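Putative tRNA (Adenine(37)-N6)-methyltransferase (Pseudomonas aeruginosa, PDB 7BTU) probably methylates the N6-threonylcarbamoyladenosine at position 37 of tRNA, using S-adenosyl-L-methionine as methyl donor. Local coordinates at residues H219-Y222 with I228-L231. Sequence-based numbering, arbitrary orientation.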
ATOM      1  N   HIS B 219     -27.669  11.655 -15.075  1.00 15.83           N
ATOM      2  CA  HIS B 219     -27.324  12.571 -16.154  1.00 17.15           C
ATOM      3  C   HIS B 219     -27.133  13.955 -15.579  1.00 17.61           C
ATOM      4  O   HIS B 219     -27.840  14.344 -14.635  1.00 14.66           O
ATOM      5  CB  HIS B 219     -28.388  12.599 -17.259  1.00 17.74           C
ATOM      6  CG  HIS B 219     -28.552  11.270 -17.909  1.00 24.68           C
ATOM      7  ND1 HIS B 219     -29.625  10.445 -17.651  1.00 26.55           N
ATOM      8  CD2 HIS B 219     -27.733  10.581 -18.736  1.00 26.99           C
ATOM      9  CE1 HIS B 219     -29.475   9.315 -18.322  1.00 28.70           C
ATOM     10  NE2 HIS B 219     -28.343   9.383 -18.998  1.00 29.48           N
ATOM     11  N   TRP B 220     -26.163  14.685 -16.168  1.00 17.93           N
ATOM     12  CA  TRP B 220     -25.841  16.018 -15.701  1.00 16.30           C
ATOM     13  C   TRP B 220     -25.315  16.891 -16.853  1.00 18.25           C
ATOM     14  O   TRP B 220     -25.015  16.408 -17.959  1.00 17.81           O
ATOM     15  CB  TRP B 220     -24.830  15.960 -14.552  1.00 16.96           C
ATOM     16  CG  TRP B 220     -23.407  15.751 -14.924  1.00 20.11           C
ATOM     17  CD1 TRP B 220     -22.450  16.729 -15.186  1.00 24.20           C
ATOM     18  CD2 TRP B 220     -22.766  14.525 -15.086  1.00 23.67           C
ATOM     19  NE1 TRP B 220     -21.273  16.162 -15.467  1.00 26.07           N
ATOM     20  CE2 TRP B 220     -21.422  14.798 -15.386  1.00 25.39           C
ATOM     21  CE3 TRP B 220     -23.177  13.212 -14.944  1.00 26.32           C
ATOM     22  CZ2 TRP B 220     -20.509  13.819 -15.599  1.00 28.69           C
ATOM     23  CZ3 TRP B 220     -22.255  12.235 -15.142  1.00 32.00           C
ATOM     24  CH2 TRP B 220     -20.938  12.540 -15.471  1.00 33.64           C
ATOM     25  N   HIS B 221     -25.227  18.205 -16.585  1.00 17.68           N
ATOM     26  CA  HIS B 221     -24.560  19.089 -17.538  1.00 16.58           C
ATOM     27  C   HIS B 221     -23.859  20.213 -16.749  1.00 17.05           C
ATOM     28  O   HIS B 221     -23.975  20.293 -15.527  1.00 16.71           O
ATOM     29  CB  HIS B 221     -25.589  19.544 -18.610  1.00 23.10           C
ATOM     30  CG  HIS B 221     -26.608  20.543 -18.142  1.00 29.47           C
ATOM     31  ND1 HIS B 221     -27.620  20.989 -18.962  1.00 32.82           N
ATOM     32  CD2 HIS B 221     -26.722  21.256 -16.999  1.00 33.44           C
ATOM     33  CE1 HIS B 221     -28.340  21.896 -18.321  1.00 34.63           C
ATOM     34  NE2 HIS B 221     -27.806  22.086 -17.134  1.00 33.02           N
ATOM     35  N   TYR B 222     -23.112  21.067 -17.453  1.00 17.94           N
ATOM     36  CA  TYR B 222     -22.357  22.175 -16.862  1.00 18.84           C
ATOM     37  C   TYR B 222     -23.064  23.478 -17.175  1.00 19.41           C
ATOM     38  O   TYR B 222     -22.835  24.033 -18.243  1.00 20.21           O
ATOM     39  CB  TYR B 222     -20.951  22.237 -17.444  1.00 24.54           C
ATOM     40  CG  TYR B 222     -20.088  21.140 -16.938  1.00 26.72           C
ATOM     41  CD1 TYR B 222     -20.107  19.892 -17.542  1.00 33.82           C
ATOM     42  CD2 TYR B 222     -19.275  21.335 -15.839  1.00 26.31           C
ATOM     43  CE1 TYR B 222     -19.288  18.858 -17.059  1.00 36.27           C
ATOM     44  CE2 TYR B 222     -18.443  20.318 -15.371  1.00 31.48           C
ATOM     45  CZ  TYR B 222     -18.481  19.081 -15.967  1.00 38.29           C
ATOM     46  OH  TYR B 222     -17.658  18.070 -15.478  1.00 48.98           O
ATOM     47  N   ILE B 228     -21.929  22.100 -11.806  1.00 20.29           N
ATOM     48  CA  ILE B 228     -22.600  20.939 -12.352  1.00 18.30           C
ATOM     49  C   ILE B 228     -24.041  20.944 -11.886  1.00 17.80           C
ATOM     50  O   ILE B 228     -24.330  21.250 -10.719  1.00 20.23           O
ATOM     51  CB  ILE B 228     -21.868  19.660 -11.913  1.00 21.28           C
ATOM     52  CG1 ILE B 228     -20.546  19.539 -12.712  1.00 27.57           C
ATOM     53  CG2 ILE B 228     -22.778  18.479 -12.107  1.00 20.96           C
ATOM     54  CD1 ILE B 228     -19.659  18.297 -12.345  1.00 27.45           C
ATOM     55  N   ARG B 229     -24.944  20.568 -12.776  1.00 16.89           N
ATOM     56  CA  ARG B 229     -26.354  20.444 -12.442  1.00 16.77           C
ATOM     57  C   ARG B 229     -26.807  19.029 -12.731  1.00 15.77           C
ATOM     58  O   ARG B 229     -26.595  18.531 -13.834  1.00 16.77           O
ATOM     59  CB  ARG B 229     -27.188  21.491 -13.234  1.00 17.39           C
ATOM     60  CG  ARG B 229     -28.694  21.171 -13.287  1.00 26.41           C
ATOM     61  CD  ARG B 229     -29.427  22.052 -14.434  1.00 34.00           C
ATOM     62  NE  ARG B 229     -30.887  21.865 -14.475  1.00 19.24           N
ATOM     63  CZ  ARG B 229     -31.654  22.309 -13.496  1.00 20.43           C
ATOM     64  NH1 ARG B 229     -31.068  22.929 -12.497  1.00 26.21           N
ATOM     65  NH2 ARG B 229     -32.986  22.167 -13.499  1.00 21.69           N
ATOM     66  N   VAL B 230     -27.377  18.343 -11.715  1.00 15.73           N
ATOM     67  CA  VAL B 230     -27.884  16.990 -11.933  1.00 15.06           C
ATOM     68  C   VAL B 230     -29.234  17.108 -12.609  1.00 15.50           C
ATOM     69  O   VAL B 230     -30.143  17.788 -12.095  1.00 17.68           O
ATOM     70  CB  VAL B 230     -28.029  16.190 -10.594  1.00 18.03           C
ATOM     71  CG1 VAL B 230     -28.312  14.706 -10.895  1.00 14.55           C
ATOM     72  CG2 VAL B 230     -26.779  16.323  -9.713  1.00 15.44           C
ATOM     73  N   LEU B 231     -29.403  16.404 -13.729  1.00 15.78           N
ATOM     74  CA  LEU B 231     -30.639  16.538 -14.488  1.00 16.81           C
ATOM     75  C   LEU B 231     -31.652  15.457 -14.103  1.00 16.67           C
ATOM     76  O   LEU B 231     -32.839  15.733 -13.971  1.00 17.92           O
ATOM     77  CB  LEU B 231     -30.323  16.438 -15.985  1.00 19.10           C
ATOM     78  CG  LEU B 231     -29.447  17.552 -16.542  1.00 16.37           C
ATOM     79  CD1 LEU B 231     -28.861  17.146 -17.912  1.00 21.05           C
ATOM     80  CD2 LEU B 231     -30.360  18.781 -16.733  1.00 17.44           C
TER
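His221 and Arg229 face each other as a hydrogen-bonded antiparallel pair in the beta hairpin formed by strands 216-222 and 227-234. Arg229 N gives a nearly straight bond to His221 O (2.9 Å, N-H...O 170°), while His221 N returns one to Arg229 O. Two residues along, past the non-hydrogen-bonded pair Trp220-Val230, Leu231 N donates to His219 O at 2.7 Å.

On the face carrying His221, the imidazole packs against aliphatic groups of strand 227-234. Leu231 sends CD2 over the centre of one ring face, a CH-pi contact 4.1 Å from the centroid, and CD of Arg229 approaches NE2 of His221 at 3.1 Å obliquely from the same side. The histidine CG sits between the backbone N and carbonyl carbon (chi1 73°), which swings the ring across to strand 227-234. Beyond CD, the guanidinium extends to a weak, long ion pair with Glu164 on the adjacent strand 162-165.

The other face is apolar. Ile228 divides its branches between two aromatic rings: CG2 meets Trp220 CD1 at 3.6 Å, and CG1, anti to the carbonyl carbon (chi1 -74°), runs alongside Tyr222, 3.5 Å from CE2. Leu192 of helix 184-193 packs on Trp220, Ile228 and Val230, so this face forms part of the core between sheet and helix in the TrmO C-terminal domain. Trp220 NE1 is buried there without a polar partner.

Strand 227-234 is held from its second edge by backbone bonds of Ile228 and Val230 to Glu164, and His219 ND1 bonds Asp232 OD1. The hairpin thus separates a greasy, helix-covered side from a partly exposed one, where a positively charged His221 would probably be disfavoured by the neighbouring Arg229.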